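Local coordinates for protein anabena Tic22 (Anabaena sp., PDB 4EV1) that probably acts as a chaperone in protein transport, perhaps at the thylakoids, and belongs to the Tic22-like family, at residues 11-22 against 77-88. Numbering follows the deposited sequence.
Sequences LDSVPIYLVTNE and SLQVTAVPLGVI
Ile-16 lies obliquely against Leu-85 and Ile-88, both in the first turn of helix 85-94. Its CG1 meets Leu-85 CB at 3.7 Å, while its CG2 branch takes the end of Ile-88, CD1, also at 3.7 Å. With CG anti to the backbone N (chi1 176°), Leu-85 sends CD1 to Ile-16 and CD2 to the CD2 methyl of Leu-11. Phe-106 of strand 102-107 packs on Ile-16, Leu-85 and Ile-88. Further along this face, Leu-18 CD1 touches Val-83 CG2, and then the face turns polar: Thr-20 and Thr-81 cross at about a right angle, OG1 to OG1 at 2.7 Å. Thr-20 OG1 donates to Asn-21 O on a lone pair in the carbonyl plane, 2.7 Å away. A valine in place of Thr-20 would probably leave both that carbonyl and the Thr-81 hydroxyl without this partner. On the other face, Tyr-17 sets CB against Val-80 CG1 (3.6 Å) and ring atom CE1 near Ala-82 CB, its OH bonding to Ser-215. Six backbone hydrogen bonds join the strands, the one from Leu-18 N to Thr-81 O nearly straight at 176°. Leu-85 N adds a seventh, to Val-14 O. In this antiparallel pair, strand 79-84 runs straight into helix 85-94; the Ile-16 face meets strand 102-107 and the Tyr-17 face meets helices 51-63 and 213-220, within the Tic22 fold.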
loop_
_atom_site.group_PDB
_atom_site.type_symbol
_atom_site.label_atom_id
_atom_site.label_comp_id
_atom_site.label_asym_id
_atom_site.label_seq_id
_atom_site.Cartn_x
_atom_site.Cartn_y
_atom_site.Cartn_z
ATOM N N LEU A 11 3.894 4.691 7.418
ATOM C CA LEU A 11 2.986 4.502 6.280
ATOM C C LEU A 11 3.190 5.536 5.166
ATOM O O LEU A 11 3.001 5.228 3.973
ATOM C CB LEU A 11 1.527 4.543 6.752
ATOM C CG LEU A 11 1.075 3.434 7.676
ATOM C CD1 LEU A 11 -0.378 3.655 8.206
ATOM C CD2 LEU A 11 1.239 2.059 7.018
ATOM N N ASP A 12 3.541 6.762 5.537
ATOM C CA ASP A 12 3.736 7.848 4.578
ATOM C C ASP A 12 4.863 7.623 3.556
ATOM O O ASP A 12 4.932 8.325 2.549
ATOM C CB ASP A 12 4.013 9.175 5.297
ATOM C CG ASP A 12 2.751 9.874 5.794
ATOM O OD1 ASP A 12 1.635 9.409 5.534
ATOM O OD2 ASP A 12 2.887 10.932 6.449
ATOM N N SER A 13 5.741 6.664 3.811
ATOM C CA SER A 13 6.763 6.288 2.817
ATOM C C SER A 13 6.127 5.852 1.511
ATOM O O SER A 13 6.761 5.882 0.488
ATOM C CB SER A 13 7.542 5.078 3.301
ATOM O OG SER A 13 8.422 5.434 4.324
ATOM N N VAL A 14 4.907 5.325 1.611
ATOM C CA VAL A 14 4.261 4.614 0.511
ATOM C C VAL A 14 3.291 5.563 -0.168
ATOM O O VAL A 14 2.338 6.028 0.471
ATOM C CB VAL A 14 3.521 3.387 1.042
ATOM C CG1 VAL A 14 2.875 2.595 -0.063
ATOM C CG2 VAL A 14 4.478 2.474 1.876
ATOM N N PRO A 15 3.501 5.849 -1.448
ATOM C CA PRO A 15 2.487 6.644 -2.156
ATOM C C PRO A 15 1.306 5.784 -2.637
ATOM O O PRO A 15 1.480 4.652 -3.052
ATOM C CB PRO A 15 3.252 7.234 -3.338
ATOM C CG PRO A 15 4.288 6.266 -3.631
ATOM C CD PRO A 15 4.623 5.498 -2.329
ATOM N N ILE A 16 0.111 6.357 -2.577
ATOM C CA ILE A 16 -1.081 5.717 -3.026
ATOM C C ILE A 16 -1.571 6.605 -4.150
ATOM O O ILE A 16 -1.513 7.829 -4.040
ATOM C CB ILE A 16 -2.121 5.677 -1.886
ATOM C CG1 ILE A 16 -1.551 4.898 -0.686
ATOM C CG2 ILE A 16 -3.484 5.097 -2.386
ATOM C CD1 ILE A 16 -1.303 3.417 -0.897
ATOM N N TYR A 17 -2.048 6.028 -5.231
ATOM C CA TYR A 17 -2.515 6.842 -6.399
ATOM C C TYR A 17 -4.059 6.868 -6.484
ATOM O O TYR A 17 -4.687 5.842 -6.532
ATOM C CB TYR A 17 -1.861 6.282 -7.645
ATOM C CG TYR A 17 -0.362 6.266 -7.505
ATOM C CD1 TYR A 17 0.366 7.437 -7.580
ATOM C CD2 TYR A 17 0.320 5.101 -7.242
ATOM C CE1 TYR A 17 1.734 7.445 -7.433
ATOM C CE2 TYR A 17 1.714 5.098 -7.070
ATOM C CZ TYR A 17 2.414 6.301 -7.158
ATOM O OH TYR A 17 3.791 6.334 -7.017
ATOM N N LEU A 18 -4.645 8.053 -6.402
ATOM C CA LEU A 18 -6.050 8.264 -6.440
ATOM C C LEU A 18 -6.407 8.833 -7.796
ATOM O O LEU A 18 -5.566 9.506 -8.425
ATOM C CB LEU A 18 -6.462 9.236 -5.356
ATOM C CG LEU A 18 -6.260 8.770 -3.906
ATOM C CD1 LEU A 18 -6.945 9.801 -2.986
ATOM C CD2 LEU A 18 -6.784 7.302 -3.652
ATOM N N VAL A 19 -7.581 8.464 -8.286
ATOM C CA VAL A 19 -8.156 9.097 -9.467
ATOM C C VAL A 19 -8.998 10.277 -9.009
ATOM O O VAL A 19 -10.012 10.124 -8.276
ATOM C CB VAL A 19 -8.977 8.124 -10.319
ATOM C CG1 VAL A 19 -9.690 8.888 -11.476
ATOM C CG2 VAL A 19 -8.110 7.036 -10.884
ATOM N N THR A 20 -8.589 11.466 -9.439
ATOM C CA THR A 20 -9.141 12.722 -8.885
ATOM C C THR A 20 -9.425 13.746 -9.939
ATOM O O THR A 20 -8.972 13.573 -11.067
ATOM C CB THR A 20 -8.212 13.365 -7.855
ATOM O OG1 THR A 20 -7.122 14.022 -8.498
ATOM C CG2 THR A 20 -7.648 12.354 -6.851
ATOM N N ASN A 21 -10.150 14.818 -9.597
ATOM C CA ASN A 21 -10.210 15.972 -10.489
ATOM C C ASN A 21 -8.922 16.785 -10.350
ATOM O O ASN A 21 -7.961 16.371 -9.639
ATOM C CB ASN A 21 -11.514 16.826 -10.308
ATOM C CG ASN A 21 -11.564 17.572 -8.994
ATOM O OD1 ASN A 21 -10.609 17.583 -8.231
ATOM N ND2 ASN A 21 -12.683 18.228 -8.739
ATOM N N GLU A 22 -8.883 17.936 -10.996
ATOM C CA GLU A 22 -7.686 18.762 -11.001
ATOM C C GLU A 22 -7.398 19.394 -9.612
ATOM O O GLU A 22 -6.298 19.832 -9.355
ATOM C CB GLU A 22 -7.775 19.833 -12.101
ATOM C CG GLU A 22 -8.617 21.062 -11.716
ATOM C CD GLU A 22 -10.147 20.878 -11.764
ATOM O OE1 GLU A 22 -10.658 19.745 -12.018
ATOM O OE2 GLU A 22 -10.838 21.916 -11.537
ATOM N N SER A 77 -11.502 16.328 -16.753
ATOM C CA SER A 77 -10.510 16.781 -15.757
ATOM C C SER A 77 -9.910 15.699 -14.854
ATOM O O SER A 77 -9.265 16.020 -13.832
ATOM C CB SER A 77 -11.172 17.836 -14.886
ATOM O OG SER A 77 -11.211 19.080 -15.593
ATOM N N LEU A 78 -10.031 14.431 -15.218
ATOM C CA LEU A 78 -9.461 13.354 -14.370
ATOM C C LEU A 78 -7.958 13.218 -14.509
ATOM O O LEU A 78 -7.430 13.295 -15.612
ATOM C CB LEU A 78 -10.077 12.022 -14.740
ATOM C CG LEU A 78 -11.485 11.794 -14.316
ATOM C CD1 LEU A 78 -11.840 10.392 -14.770
ATOM C CD2 LEU A 78 -11.679 11.994 -12.798
ATOM N N GLN A 79 -7.284 12.963 -13.388
ATOM C CA GLN A 79 -5.870 12.766 -13.316
ATOM C C GLN A 79 -5.555 11.910 -12.086
ATOM O O GLN A 79 -6.409 11.650 -11.243
ATOM C CB GLN A 79 -5.166 14.092 -13.192
ATOM C CG GLN A 79 -5.408 14.840 -11.820
ATOM C CD GLN A 79 -4.631 16.142 -11.740
ATOM O OE1 GLN A 79 -4.880 17.070 -12.497
ATOM N NE2 GLN A 79 -3.655 16.198 -10.838
ATOM N N VAL A 80 -4.315 11.487 -12.002
ATOM C CA VAL A 80 -3.831 10.738 -10.885
ATOM C C VAL A 80 -3.222 11.744 -9.911
ATOM O O VAL A 80 -2.406 12.577 -10.322
ATOM C CB VAL A 80 -2.736 9.743 -11.300
ATOM C CG1 VAL A 80 -2.205 8.954 -10.045
ATOM C CG2 VAL A 80 -3.261 8.752 -12.333
ATOM N N THR A 81 -3.593 11.634 -8.629
ATOM C CA THR A 81 -2.972 12.349 -7.529
ATOM C C THR A 81 -2.280 11.341 -6.607
ATOM O O THR A 81 -2.871 10.316 -6.231
ATOM C CB THR A 81 -4.037 13.173 -6.788
ATOM O OG1 THR A 81 -4.590 14.130 -7.718
ATOM C CG2 THR A 81 -3.461 13.876 -5.587
ATOM N N ALA A 82 -1.048 11.637 -6.242
ATOM C CA ALA A 82 -0.258 10.823 -5.323
ATOM C C ALA A 82 -0.470 11.314 -3.856
ATOM O O ALA A 82 -0.340 12.509 -3.566
ATOM C CB ALA A 82 1.205 10.915 -5.736
ATOM N N VAL A 83 -0.915 10.417 -2.986
ATOM C CA VAL A 83 -1.180 10.720 -1.563
ATOM C C VAL A 83 -0.329 9.738 -0.685
ATOM O O VAL A 83 -0.330 8.520 -0.921
ATOM C CB VAL A 83 -2.703 10.553 -1.255
ATOM C CG1 VAL A 83 -3.080 10.952 0.241
ATOM C CG2 VAL A 83 -3.581 11.331 -2.339
ATOM N N PRO A 84 0.362 10.240 0.333
ATOM C CA PRO A 84 1.035 9.334 1.215
ATOM C C PRO A 84 0.022 8.414 1.939
ATOM O O PRO A 84 -1.043 8.836 2.337
ATOM C CB PRO A 84 1.763 10.261 2.214
ATOM C CG PRO A 84 1.569 11.630 1.766
ATOM C CD PRO A 84 0.506 11.649 0.750
ATOM N N LEU A 85 0.368 7.159 2.109
ATOM C CA LEU A 85 -0.553 6.201 2.729
ATOM C C LEU A 85 -0.957 6.569 4.140
ATOM O O LEU A 85 -2.112 6.357 4.506
ATOM C CB LEU A 85 0.025 4.799 2.693
ATOM C CG LEU A 85 -0.737 3.671 3.381
ATOM C CD1 LEU A 85 -2.140 3.457 2.767
ATOM C CD2 LEU A 85 0.112 2.428 3.203
ATOM N N GLY A 86 -0.050 7.192 4.904
ATOM C CA GLY A 86 -0.380 7.627 6.270
ATOM C C GLY A 86 -1.433 8.694 6.368
ATOM O O GLY A 86 -2.213 8.708 7.316
ATOM N N VAL A 87 -1.533 9.546 5.346
ATOM C CA VAL A 87 -2.592 10.536 5.283
ATOM C C VAL A 87 -3.959 9.874 5.134
ATOM O O VAL A 87 -4.918 10.236 5.800
ATOM C CB VAL A 87 -2.358 11.506 4.113
ATOM C CG1 VAL A 87 -3.512 12.486 3.975
ATOM C CG2 VAL A 87 -1.019 12.274 4.329
ATOM N N ILE A 88 -4.056 8.890 4.253
ATOM C CA ILE A 88 -5.269 8.108 4.125
ATOM C C ILE A 88 -5.601 7.341 5.401
ATOM O O ILE A 88 -6.750 7.351 5.838
ATOM C CB ILE A 88 -5.171 7.161 2.896
ATOM C CG1 ILE A 88 -5.059 7.989 1.605
ATOM C CG2 ILE A 88 -6.399 6.245 2.818
ATOM C CD1 ILE A 88 -4.875 7.140 0.362
#